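Local atomic coordinates of cobalamin biosynthesis protein CobN (Mycobacterium tuberculosis, PDB entry 7C6O), a protein that probably acts as the large catalytic subunit of cobaltochelatase, the enzyme that inserts cobalt into a corrin ring on the way to cobalamin. Residues S844-S852 with A947-L955; V592-Q600 with W886-A894. One frame throughout, in Å; residues are numbered along the deposited sequence.

Interaction 1 (S844-S852 with A947-L955)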
ATOM      1  N   SER A 844      -4.080   6.586  -0.452  1.00 13.85           N
ATOM      2  CA  SER A 844      -3.569   6.179  -1.752  1.00 16.96           C
ATOM      3  C   SER A 844      -4.616   6.489  -2.811  1.00 18.39           C
ATOM      4  O   SER A 844      -4.769   7.653  -3.208  1.00 16.60           O
ATOM      5  CB  SER A 844      -3.145   4.706  -1.733  1.00 13.10           C
ATOM      6  OG  SER A 844      -4.192   3.869  -1.274  1.00 14.71           O
ATOM      7  N   VAL A 845      -5.343   5.487  -3.305  1.00 17.30           N
ATOM      8  CA  VAL A 845      -6.183   5.643  -4.485  1.00 16.22           C
ATOM      9  C   VAL A 845      -7.538   4.991  -4.249  1.00 14.63           C
ATOM     10  O   VAL A 845      -7.714   4.164  -3.352  1.00 15.15           O
ATOM     11  CB  VAL A 845      -5.521   5.034  -5.743  1.00 15.58           C
ATOM     12  CG1 VAL A 845      -4.205   5.735  -6.048  1.00 17.28           C
ATOM     13  CG2 VAL A 845      -5.309   3.534  -5.565  1.00 14.52           C
ATOM     14  N   ASP A 846      -8.500   5.389  -5.068  1.00 14.42           N
ATOM     15  CA  ASP A 846      -9.761   4.671  -5.176  1.00 15.31           C
ATOM     16  C   ASP A 846      -9.474   3.356  -5.884  1.00 12.91           C
ATOM     17  O   ASP A 846      -9.150   3.372  -7.080  1.00 14.45           O
ATOM     18  CB  ASP A 846     -10.790   5.506  -5.947  1.00 17.27           C
ATOM     19  CG  ASP A 846     -12.121   4.789  -6.140  1.00 18.92           C
ATOM     20  OD1 ASP A 846     -12.293   3.655  -5.649  1.00 19.62           O
ATOM     21  OD2 ASP A 846     -13.008   5.374  -6.797  1.00 21.18           O
ATOM     22  N   PRO A 847      -9.564   2.209  -5.206  1.00 13.52           N
ATOM     23  CA  PRO A 847      -9.160   0.943  -5.836  1.00 16.16           C
ATOM     24  C   PRO A 847     -10.092   0.480  -6.939  1.00 16.32           C
ATOM     25  O   PRO A 847      -9.723  -0.439  -7.683  1.00 16.41           O
ATOM     26  CB  PRO A 847      -9.159  -0.041  -4.663  1.00 16.00           C
ATOM     27  CG  PRO A 847     -10.194   0.513  -3.729  1.00 14.97           C
ATOM     28  CD  PRO A 847     -10.080   2.012  -3.839  1.00 12.96           C
ATOM     29  N   LYS A 848     -11.281   1.068  -7.064  1.00 16.49           N
ATOM     30  CA  LYS A 848     -12.192   0.767  -8.161  1.00 15.49           C
ATOM     31  C   LYS A 848     -11.992   1.686  -9.358  1.00 18.74           C
ATOM     32  O   LYS A 848     -12.725   1.565 -10.347  1.00 19.03           O
ATOM     33  CB  LYS A 848     -13.645   0.854  -7.675  1.00 15.26           C
ATOM     34  CG  LYS A 848     -13.998  -0.178  -6.608  1.00 19.46           C
ATOM     35  CD  LYS A 848     -15.302   0.163  -5.894  1.00 21.95           C
ATOM     36  CE  LYS A 848     -16.498   0.060  -6.826  1.00 27.53           C
ATOM     37  NZ  LYS A 848     -16.712  -1.332  -7.311  1.00 31.44           N
ATOM     38  N   ALA A 849     -11.018   2.597  -9.295  1.00 19.78           N
ATOM     39  CA  ALA A 849     -10.771   3.571 -10.352  1.00 18.35           C
ATOM     40  C   ALA A 849      -9.393   3.391 -10.978  1.00 17.62           C
ATOM     41  O   ALA A 849      -8.799   4.354 -11.472  1.00 16.35           O
ATOM     42  CB  ALA A 849     -10.934   4.994  -9.820  1.00 16.03           C
ATOM     43  N   VAL A 850      -8.872   2.167 -10.964  1.00 16.03           N
ATOM     44  CA  VAL A 850      -7.581   1.876 -11.583  1.00 16.56           C
ATOM     45  C   VAL A 850      -7.772   0.765 -12.612  1.00 17.46           C
ATOM     46  O   VAL A 850      -8.475  -0.220 -12.340  1.00 19.17           O
ATOM     47  CB  VAL A 850      -6.515   1.514 -10.533  1.00 17.99           C
ATOM     48  CG1 VAL A 850      -6.224   2.709  -9.636  1.00 17.33           C
ATOM     49  CG2 VAL A 850      -6.945   0.323  -9.695  1.00 21.07           C
ATOM     50  N   PRO A 851      -7.187   0.882 -13.813  1.00 18.33           N
ATOM     51  CA  PRO A 851      -6.344   2.007 -14.231  1.00 17.20           C
ATOM     52  C   PRO A 851      -7.127   3.272 -14.568  1.00 19.99           C
ATOM     53  O   PRO A 851      -8.244   3.197 -15.087  1.00 17.80           O
ATOM     54  CB  PRO A 851      -5.647   1.468 -15.483  1.00 15.14           C
ATOM     55  CG  PRO A 851      -6.627   0.497 -16.050  1.00 15.46           C
ATOM     56  CD  PRO A 851      -7.288  -0.149 -14.862  1.00 16.00           C
ATOM     57  N   SER A 852      -6.540   4.425 -14.259  1.00 19.30           N
ATOM     58  CA  SER A 852      -7.077   5.684 -14.741  1.00 21.15           C
ATOM     59  C   SER A 852      -6.848   5.800 -16.246  1.00 21.68           C
ATOM     60  O   SER A 852      -6.148   4.991 -16.863  1.00 19.68           O
ATOM     61  CB  SER A 852      -6.426   6.863 -14.018  1.00 21.15           C
ATOM     62  OG  SER A 852      -5.070   7.018 -14.410  1.00 19.88           O
ATOM     63  N   ALA A 947      -5.190  -5.320  -1.575  1.00 12.74           N
ATOM     64  CA  ALA A 947      -5.671  -3.959  -1.774  1.00 11.93           C
ATOM     65  C   ALA A 947      -6.444  -3.759  -3.069  1.00 14.38           C
ATOM     66  O   ALA A 947      -7.218  -2.799  -3.164  1.00 13.58           O
ATOM     67  CB  ALA A 947      -4.495  -2.975  -1.752  1.00 13.20           C
ATOM     68  N   PHE A 948      -6.256  -4.619  -4.066  1.00 13.27           N
ATOM     69  CA  PHE A 948      -6.888  -4.445  -5.374  1.00 12.44           C
ATOM     70  C   PHE A 948      -7.630  -5.711  -5.791  1.00 13.93           C
ATOM     71  O   PHE A 948      -7.375  -6.277  -6.859  1.00 16.61           O
ATOM     72  CB  PHE A 948      -5.844  -4.040  -6.413  1.00 12.09           C
ATOM     73  CG  PHE A 948      -5.220  -2.701  -6.141  1.00 14.46           C
ATOM     74  CD1 PHE A 948      -3.980  -2.607  -5.529  1.00 13.48           C
ATOM     75  CD2 PHE A 948      -5.891  -1.532  -6.466  1.00 13.66           C
ATOM     76  CE1 PHE A 948      -3.412  -1.373  -5.269  1.00 13.86           C
ATOM     77  CE2 PHE A 948      -5.327  -0.294  -6.207  1.00 16.66           C
ATOM     78  CZ  PHE A 948      -4.085  -0.213  -5.606  1.00 15.02           C
ATOM     79  N   PRO A 949      -8.585  -6.172  -4.977  1.00 14.59           N
ATOM     80  CA  PRO A 949      -9.317  -7.387  -5.362  1.00 15.17           C
ATOM     81  C   PRO A 949     -10.159  -7.190  -6.608  1.00 14.51           C
ATOM     82  O   PRO A 949     -10.306  -8.133  -7.395  1.00 15.39           O
ATOM     83  CB  PRO A 949     -10.176  -7.684  -4.125  1.00 14.86           C
ATOM     84  CG  PRO A 949     -10.429  -6.337  -3.533  1.00 17.31           C
ATOM     85  CD  PRO A 949      -9.164  -5.544  -3.774  1.00 14.18           C
ATOM     86  N   HIS A 950     -10.702  -5.985  -6.819  1.00 16.93           N
ATOM     87  CA  HIS A 950     -11.466  -5.717  -8.035  1.00 18.09           C
ATOM     88  C   HIS A 950     -10.597  -5.856  -9.277  1.00 18.42           C
ATOM     89  O   HIS A 950     -11.087  -6.269 -10.334  1.00 18.09           O
ATOM     90  CB  HIS A 950     -12.074  -4.311  -7.994  1.00 17.75           C
ATOM     91  CG  HIS A 950     -12.712  -3.952  -6.688  1.00 19.97           C
ATOM     92  ND1 HIS A 950     -11.986  -3.532  -5.595  1.00 22.31           N
ATOM     93  CD2 HIS A 950     -14.012  -3.925  -6.308  1.00 22.62           C
ATOM     94  CE1 HIS A 950     -12.808  -3.274  -4.594  1.00 21.64           C
ATOM     95  NE2 HIS A 950     -14.044  -3.504  -5.000  1.00 21.51           N
ATOM     96  N   VAL A 951      -9.313  -5.512  -9.171  1.00 18.15           N
ATOM     97  CA  VAL A 951      -8.415  -5.595 -10.319  1.00 18.36           C
ATOM     98  C   VAL A 951      -8.044  -7.041 -10.619  1.00 14.77           C
ATOM     99  O   VAL A 951      -7.952  -7.438 -11.786  1.00 16.29           O
ATOM    100  CB  VAL A 951      -7.164  -4.733 -10.078  1.00 16.75           C
ATOM    101  CG1 VAL A 951      -6.208  -4.870 -11.244  1.00 14.78           C
ATOM    102  CG2 VAL A 951      -7.550  -3.277  -9.866  1.00 14.49           C
ATOM    103  N   VAL A 952      -7.809  -7.846  -9.576  1.00 13.70           N
ATOM    104  CA  VAL A 952      -7.554  -9.273  -9.772  1.00 15.47           C
ATOM    105  C   VAL A 952      -8.688  -9.900 -10.571  1.00 15.16           C
ATOM    106  O   VAL A 952      -8.464 -10.643 -11.535  1.00 17.04           O
ATOM    107  CB  VAL A 952      -7.371  -9.975  -8.414  1.00 17.85           C
ATOM    108  CG1 VAL A 952      -7.312 -11.486  -8.596  1.00 15.46           C
ATOM    109  CG2 VAL A 952      -6.115  -9.466  -7.715  1.00 18.33           C
ATOM    110  N   THR A 953      -9.928  -9.604 -10.178  1.00 14.16           N
ATOM    111  CA  THR A 953     -11.077 -10.090 -10.931  1.00 17.21           C
ATOM    112  C   THR A 953     -11.115  -9.482 -12.328  1.00 17.14           C
ATOM    113  O   THR A 953     -11.442 -10.169 -13.302  1.00 19.30           O
ATOM    114  CB  THR A 953     -12.364  -9.775 -10.171  1.00 18.63           C
ATOM    115  OG1 THR A 953     -12.276 -10.301  -8.841  1.00 21.43           O
ATOM    116  CG2 THR A 953     -13.554 -10.397 -10.869  1.00 22.41           C
ATOM    117  N   MET A 954     -10.772  -8.197 -12.443  1.00 17.58           N
ATOM    118  CA  MET A 954     -10.781  -7.529 -13.742  1.00 17.98           C
ATOM    119  C   MET A 954      -9.807  -8.189 -14.713  1.00 18.83           C
ATOM    120  O   MET A 954     -10.148  -8.443 -15.874  1.00 18.36           O
ATOM    121  CB  MET A 954     -10.442  -6.049 -13.566  1.00 18.10           C
ATOM    122  CG  MET A 954     -10.340  -5.276 -14.876  1.00 18.43           C
ATOM    123  SD  MET A 954      -9.466  -3.709 -14.695  1.00 21.99           S
ATOM    124  CE  MET A 954     -10.419  -2.911 -13.408  1.00 22.30           C
ATOM    125  N   LEU A 955      -8.584  -8.466 -14.258  1.00 16.46           N
ATOM    126  CA  LEU A 955      -7.603  -9.087 -15.143  1.00 13.80           C
ATOM    127  C   LEU A 955      -8.003 -10.516 -15.492  1.00 13.71           C
ATOM    128  O   LEU A 955      -7.819 -10.958 -16.632  1.00 17.07           O
ATOM    129  CB  LEU A 955      -6.215  -9.056 -14.504  1.00 15.71           C
ATOM    130  CG  LEU A 955      -5.594  -7.668 -14.321  1.00 17.13           C
ATOM    131  CD1 LEU A 955      -4.222  -7.783 -13.682  1.00 18.48           C
ATOM    132  CD2 LEU A 955      -5.504  -6.932 -15.653  1.00 18.28           C
TER
HETATM  133  O   HOH W   1      -9.470  -3.044  -6.529  1.00 18.71           O
HETATM  134  O   HOH W   2     -17.155  -3.015  -4.946  1.00 27.06           O
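Pro847, Val850 and Lys848 pack on Phe948, Val951 and His950 in a buried, mostly apolar loop-on-helix contact. The loop leads into helix 853-874, and its partner is the junction of helices 942-947 and 949-963, with Phe948 at the second N-cap. Val850 CG2 touches both Val951 CG2 at 3.7 Å and Phe948 CD2 at 3.9 Å. Val845 CG2 reaches the ring edge of Phe948, in its plane. Pro847 CB meets the same ring obliquely. Lys848 CG lies over one face of the His950 imidazole in a CH-pi contact, 3.7 Å from the ring centroid and 10° off the normal. Bends at chi3 and chi4 (67° and 64°) bring NZ down toward the CD2-NE2 rim, still above the ring plane. Two waters lie at the imidazole edge, in its plane. One links His950 ND1 to Pro847 O; the other joins His950 NE2 to Lys848 NZ. Within the loop, a type I turn from Asp846 to Ala849 carries an Asx turn, Lys848 N to Asp846 OD1 at 3.1 Å. Met954 CE lies 3.5 Å from Val850 O. Around the contact, helix 305-313 touches Pro847 and His950, helix 896-905 packs on Pro851 and Val951, and helix 887-893 touches Phe948.

Interaction 2 (V592-Q600 with W886-A894)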
ATOM      1  N   VAL A 592       7.167   8.771   1.627  1.00 11.11           N
ATOM      2  CA  VAL A 592       5.954   9.244   0.960  1.00 12.67           C
ATOM      3  C   VAL A 592       5.705   8.512  -0.357  1.00 13.41           C
ATOM      4  O   VAL A 592       4.547   8.326  -0.756  1.00 12.36           O
ATOM      5  CB  VAL A 592       6.024  10.772   0.754  1.00 14.57           C
ATOM      6  CG1 VAL A 592       7.223  11.153  -0.116  1.00 15.16           C
ATOM      7  CG2 VAL A 592       4.726  11.300   0.148  1.00 13.99           C
ATOM      8  N   ASN A 593       6.757   8.079  -1.056  1.00 12.78           N
ATOM      9  CA  ASN A 593       6.578   7.441  -2.354  1.00 13.00           C
ATOM     10  C   ASN A 593       6.560   5.918  -2.267  1.00 11.58           C
ATOM     11  O   ASN A 593       6.766   5.244  -3.281  1.00 14.17           O
ATOM     12  CB  ASN A 593       7.652   7.907  -3.341  1.00 15.98           C
ATOM     13  CG  ASN A 593       9.035   7.405  -2.987  1.00 18.88           C
ATOM     14  OD1 ASN A 593       9.668   7.908  -2.063  1.00 19.84           O
ATOM     15  ND2 ASN A 593       9.522   6.426  -3.739  1.00 20.09           N
ATOM     16  N   ASP A 594       6.286   5.359  -1.086  1.00 11.98           N
ATOM     17  CA  ASP A 594       6.052   3.924  -0.916  1.00 13.40           C
ATOM     18  C   ASP A 594       4.635   3.706  -0.389  1.00 14.99           C
ATOM     19  O   ASP A 594       4.445   3.226   0.739  1.00 11.17           O
ATOM     20  CB  ASP A 594       7.085   3.297   0.019  1.00 15.57           C
ATOM     21  CG  ASP A 594       8.451   3.157  -0.628  1.00 22.02           C
ATOM     22  OD1 ASP A 594       8.586   3.475  -1.831  1.00 24.00           O
ATOM     23  OD2 ASP A 594       9.394   2.726   0.066  1.00 24.96           O
ATOM     24  N   PRO A 595       3.612   4.034  -1.189  1.00 13.96           N
ATOM     25  CA  PRO A 595       2.233   3.973  -0.671  1.00 13.38           C
ATOM     26  C   PRO A 595       1.772   2.576  -0.297  1.00 14.07           C
ATOM     27  O   PRO A 595       1.057   2.417   0.700  1.00 14.27           O
ATOM     28  CB  PRO A 595       1.405   4.547  -1.828  1.00 13.67           C
ATOM     29  CG  PRO A 595       2.239   4.314  -3.040  1.00 11.32           C
ATOM     30  CD  PRO A 595       3.653   4.477  -2.594  1.00 13.98           C
ATOM     31  N   GLY A 596       2.147   1.557  -1.072  1.00 15.46           N
ATOM     32  CA  GLY A 596       1.646   0.218  -0.802  1.00 15.78           C
ATOM     33  C   GLY A 596       2.114  -0.321   0.536  1.00 14.66           C
ATOM     34  O   GLY A 596       1.324  -0.854   1.321  1.00 11.29           O
ATOM     35  N   GLU A 597       3.408  -0.181   0.818  1.00 10.70           N
ATOM     36  CA  GLU A 597       3.941  -0.712   2.065  1.00 14.01           C
ATOM     37  C   GLU A 597       3.405   0.060   3.268  1.00 12.60           C
ATOM     38  O   GLU A 597       3.126  -0.531   4.317  1.00 13.55           O
ATOM     39  CB  GLU A 597       5.468  -0.687   2.026  1.00 17.67           C
ATOM     40  CG  GLU A 597       6.067  -1.483   0.864  1.00 23.18           C
ATOM     41  CD  GLU A 597       6.193  -0.672  -0.421  1.00 25.59           C
ATOM     42  OE1 GLU A 597       5.517   0.372  -0.552  1.00 23.28           O
ATOM     43  OE2 GLU A 597       6.978  -1.079  -1.306  1.00 27.46           O
ATOM     44  N   GLY A 598       3.245   1.379   3.134  1.00 12.04           N
ATOM     45  CA  GLY A 598       2.653   2.146   4.219  1.00 12.87           C
ATOM     46  C   GLY A 598       1.203   1.777   4.455  1.00 14.18           C
ATOM     47  O   GLY A 598       0.747   1.701   5.600  1.00 12.59           O
ATOM     48  N   THR A 599       0.464   1.532   3.372  1.00 11.80           N
ATOM     49  CA  THR A 599      -0.942   1.163   3.483  1.00 12.13           C
ATOM     50  C   THR A 599      -1.114  -0.160   4.220  1.00 12.43           C
ATOM     51  O   THR A 599      -2.074  -0.336   4.983  1.00 12.06           O
ATOM     52  CB  THR A 599      -1.558   1.096   2.084  1.00 11.63           C
ATOM     53  OG1 THR A 599      -1.500   2.395   1.480  1.00 14.01           O
ATOM     54  CG2 THR A 599      -2.996   0.640   2.143  1.00 12.77           C
ATOM     55  N   GLN A 600      -0.187  -1.100   4.020  1.00 10.72           N
ATOM     56  CA  GLN A 600      -0.293  -2.384   4.705  1.00 12.54           C
ATOM     57  C   GLN A 600      -0.192  -2.208   6.214  1.00 12.36           C
ATOM     58  O   GLN A 600      -0.900  -2.878   6.974  1.00 11.28           O
ATOM     59  CB  GLN A 600       0.781  -3.350   4.200  1.00 12.26           C
ATOM     60  CG  GLN A 600       0.566  -4.808   4.626  1.00 14.17           C
ATOM     61  CD  GLN A 600      -0.626  -5.465   3.933  1.00 15.89           C
ATOM     62  OE1 GLN A 600      -1.740  -4.940   3.942  1.00 19.73           O
ATOM     63  NE2 GLN A 600      -0.391  -6.624   3.333  1.00 17.07           N
ATOM     64  N   TRP A 886       2.854  -5.023  -8.564  1.00 12.97           N
ATOM     65  CA  TRP A 886       2.834  -4.694  -7.147  1.00 14.15           C
ATOM     66  C   TRP A 886       1.751  -3.669  -6.837  1.00 15.48           C
ATOM     67  O   TRP A 886       1.422  -2.813  -7.664  1.00 12.66           O
ATOM     68  CB  TRP A 886       4.184  -4.136  -6.688  1.00 13.91           C
ATOM     69  CG  TRP A 886       5.321  -5.100  -6.779  1.00 12.61           C
ATOM     70  CD1 TRP A 886       5.247  -6.462  -6.803  1.00 12.73           C
ATOM     71  CD2 TRP A 886       6.712  -4.771  -6.862  1.00 11.10           C
ATOM     72  NE1 TRP A 886       6.509  -7.002  -6.894  1.00 14.60           N
ATOM     73  CE2 TRP A 886       7.425  -5.984  -6.931  1.00 12.81           C
ATOM     74  CE3 TRP A 886       7.424  -3.567  -6.889  1.00 14.64           C
ATOM     75  CZ2 TRP A 886       8.817  -6.028  -7.022  1.00 12.43           C
ATOM     76  CZ3 TRP A 886       8.804  -3.613  -6.979  1.00 15.77           C
ATOM     77  CH2 TRP A 886       9.486  -4.835  -7.042  1.00 13.04           C
ATOM     78  N   GLY A 887       1.222  -3.744  -5.615  1.00 13.12           N
ATOM     79  CA  GLY A 887       0.214  -2.782  -5.200  1.00 13.07           C
ATOM     80  C   GLY A 887       0.765  -1.375  -5.070  1.00 15.86           C
ATOM     81  O   GLY A 887       0.100  -0.401  -5.439  1.00 11.86           O
ATOM     82  N   THR A 888       1.989  -1.247  -4.548  1.00 11.90           N
ATOM     83  CA  THR A 888       2.583   0.077  -4.404  1.00 13.18           C
ATOM     84  C   THR A 888       2.770   0.747  -5.759  1.00 12.99           C
ATOM     85  O   THR A 888       2.634   1.971  -5.870  1.00 12.40           O
ATOM     86  CB  THR A 888       3.909  -0.020  -3.634  1.00 13.39           C
ATOM     87  OG1 THR A 888       4.314   1.285  -3.204  1.00 14.75           O
ATOM     88  CG2 THR A 888       5.016  -0.633  -4.490  1.00 16.89           C
ATOM     89  N   SER A 889       3.031  -0.040  -6.809  1.00 13.50           N
ATOM     90  CA  SER A 889       3.156   0.519  -8.151  1.00 15.11           C
ATOM     91  C   SER A 889       1.815   1.026  -8.663  1.00 13.31           C
ATOM     92  O   SER A 889       1.744   2.100  -9.272  1.00 12.84           O
ATOM     93  CB  SER A 889       3.720  -0.533  -9.104  1.00 14.24           C
ATOM     94  OG  SER A 889       4.984  -0.999  -8.662  1.00 15.57           O
ATOM     95  N   ALA A 890       0.744   0.262  -8.443  1.00 13.29           N
ATOM     96  CA  ALA A 890      -0.577   0.726  -8.849  1.00 13.46           C
ATOM     97  C   ALA A 890      -0.956   2.012  -8.128  1.00 14.04           C
ATOM     98  O   ALA A 890      -1.647   2.863  -8.697  1.00 12.86           O
ATOM     99  CB  ALA A 890      -1.623  -0.359  -8.590  1.00 12.58           C
ATOM    100  N   MET A 891      -0.499   2.181  -6.888  1.00 11.85           N
ATOM    101  CA  MET A 891      -0.809   3.399  -6.148  1.00 11.50           C
ATOM    102  C   MET A 891       0.056   4.575  -6.588  1.00 13.73           C
ATOM    103  O   MET A 891      -0.388   5.725  -6.505  1.00 13.39           O
ATOM    104  CB  MET A 891      -0.647   3.151  -4.651  1.00 12.75           C
ATOM    105  CG  MET A 891      -1.630   2.139  -4.089  1.00 13.78           C
ATOM    106  SD  MET A 891      -1.295   1.771  -2.361  1.00 14.92           S
ATOM    107  CE  MET A 891      -2.784   0.872  -1.920  1.00 12.37           C
ATOM    108  N   ARG A 892       1.286   4.312  -7.046  1.00 15.28           N
ATOM    109  CA  ARG A 892       2.147   5.389  -7.529  1.00 13.61           C
ATOM    110  C   ARG A 892       1.690   5.918  -8.884  1.00 15.34           C
ATOM    111  O   ARG A 892       1.866   7.108  -9.177  1.00 13.43           O
ATOM    112  CB  ARG A 892       3.594   4.908  -7.655  1.00 11.34           C
ATOM    113  CG  ARG A 892       4.332   4.587  -6.362  1.00 14.84           C
ATOM    114  CD  ARG A 892       5.785   4.209  -6.693  1.00 17.88           C
ATOM    115  NE  ARG A 892       6.556   3.804  -5.524  1.00 22.57           N
ATOM    116  CZ  ARG A 892       7.238   2.668  -5.429  1.00 21.21           C
ATOM    117  NH1 ARG A 892       7.265   1.813  -6.445  1.00 18.67           N
ATOM    118  NH2 ARG A 892       7.910   2.395  -4.322  1.00 26.42           N
ATOM    119  N   THR A 893       1.130   5.052  -9.730  1.00 15.40           N
ATOM    120  CA  THR A 893       0.858   5.380 -11.121  1.00 13.51           C
ATOM    121  C   THR A 893      -0.619   5.393 -11.481  1.00 16.20           C
ATOM    122  O   THR A 893      -0.952   5.762 -12.616  1.00 14.32           O
ATOM    123  CB  THR A 893       1.557   4.379 -12.052  1.00 13.92           C
ATOM    124  OG1 THR A 893       0.931   3.098 -11.912  1.00 14.98           O
ATOM    125  CG2 THR A 893       3.032   4.252 -11.700  1.00 12.77           C
ATOM    126  N   ALA A 894      -1.501   4.994 -10.566  1.00 14.19           N
ATOM    127  CA  ALA A 894      -2.920   4.764 -10.832  1.00 17.31           C
ATOM    128  C   ALA A 894      -3.145   3.627 -11.826  1.00 19.24           C
ATOM    129  O   ALA A 894      -4.188   3.573 -12.485  1.00 17.65           O
ATOM    130  CB  ALA A 894      -3.629   6.042 -11.302  1.00 18.06           C
TER
HETATM  131  O   HOH W   3       9.072  -0.097  -3.335  1.00 33.65           O
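The guanidinium of Arg892 has Thr888 OG1 above one face, offset toward the rim, while Asn593 O, Asp594 OD1 and a water lie at its edge. Its NE donates to Asn593 O at 2.7 Å, nearly straight (169°) and in the guanidinium plane. NH2 makes a salt bridge with Asp594 OD1 at 2.8 Å, and a weak second bond to Asn593 O. The carboxylate is well turned from the guanidinium and is met from above its plane. The water bridges NH2 to Glu597 OE2. Thr888 has OG1 anti to its backbone N (chi1 -166°), which directs the hydroxyl at the other helix. There it takes up a first-turn N-H of helix 595-604, accepting from Gly596 N at 3.1 Å, and donates to Glu597 OE1, on the syn side. Backbones come very close here, with Gly596 CA 3.7 Å from Thr888 CA. Pro595 CG packs on Met891 CB at 3.5 Å, and the end of Met891 meets Thr599 tip to tip. The arrangement is a close helix-helix crossing through a glycine: the axes of 595-600 and 887-893 approach to 7.9 Å, with their N-to-C directions 116° apart. It joins the helices that follow strands 586-591 and 880-885, which belong to two different sheets.

How the interactions relate
Both contacts are buried, and interaction 2 lies nearer the chain centre. Helix 887-893 ties them together. One of its sides meets helix 595-604 in interaction 2, while Met891 and Ala890 also touch Ser844 and Phe948 of interaction 1. Ser852 N lies 3.1 Å from Ala894 O, a probable hydrogen bond between the two contacts. The chemistry differs. Interaction 1 sets a loop against a helix junction by apolar packing, with water bridges at its partly exposed histidine. Interaction 2 joins the first turn of helix 595-604 to the length of helix 887-893, using direct hydrogen bonds and a salt bridge besides apolar packing. Helix 942-947 also spans both: it ends at Ala947 of interaction 1 and touches Met891 and Thr599.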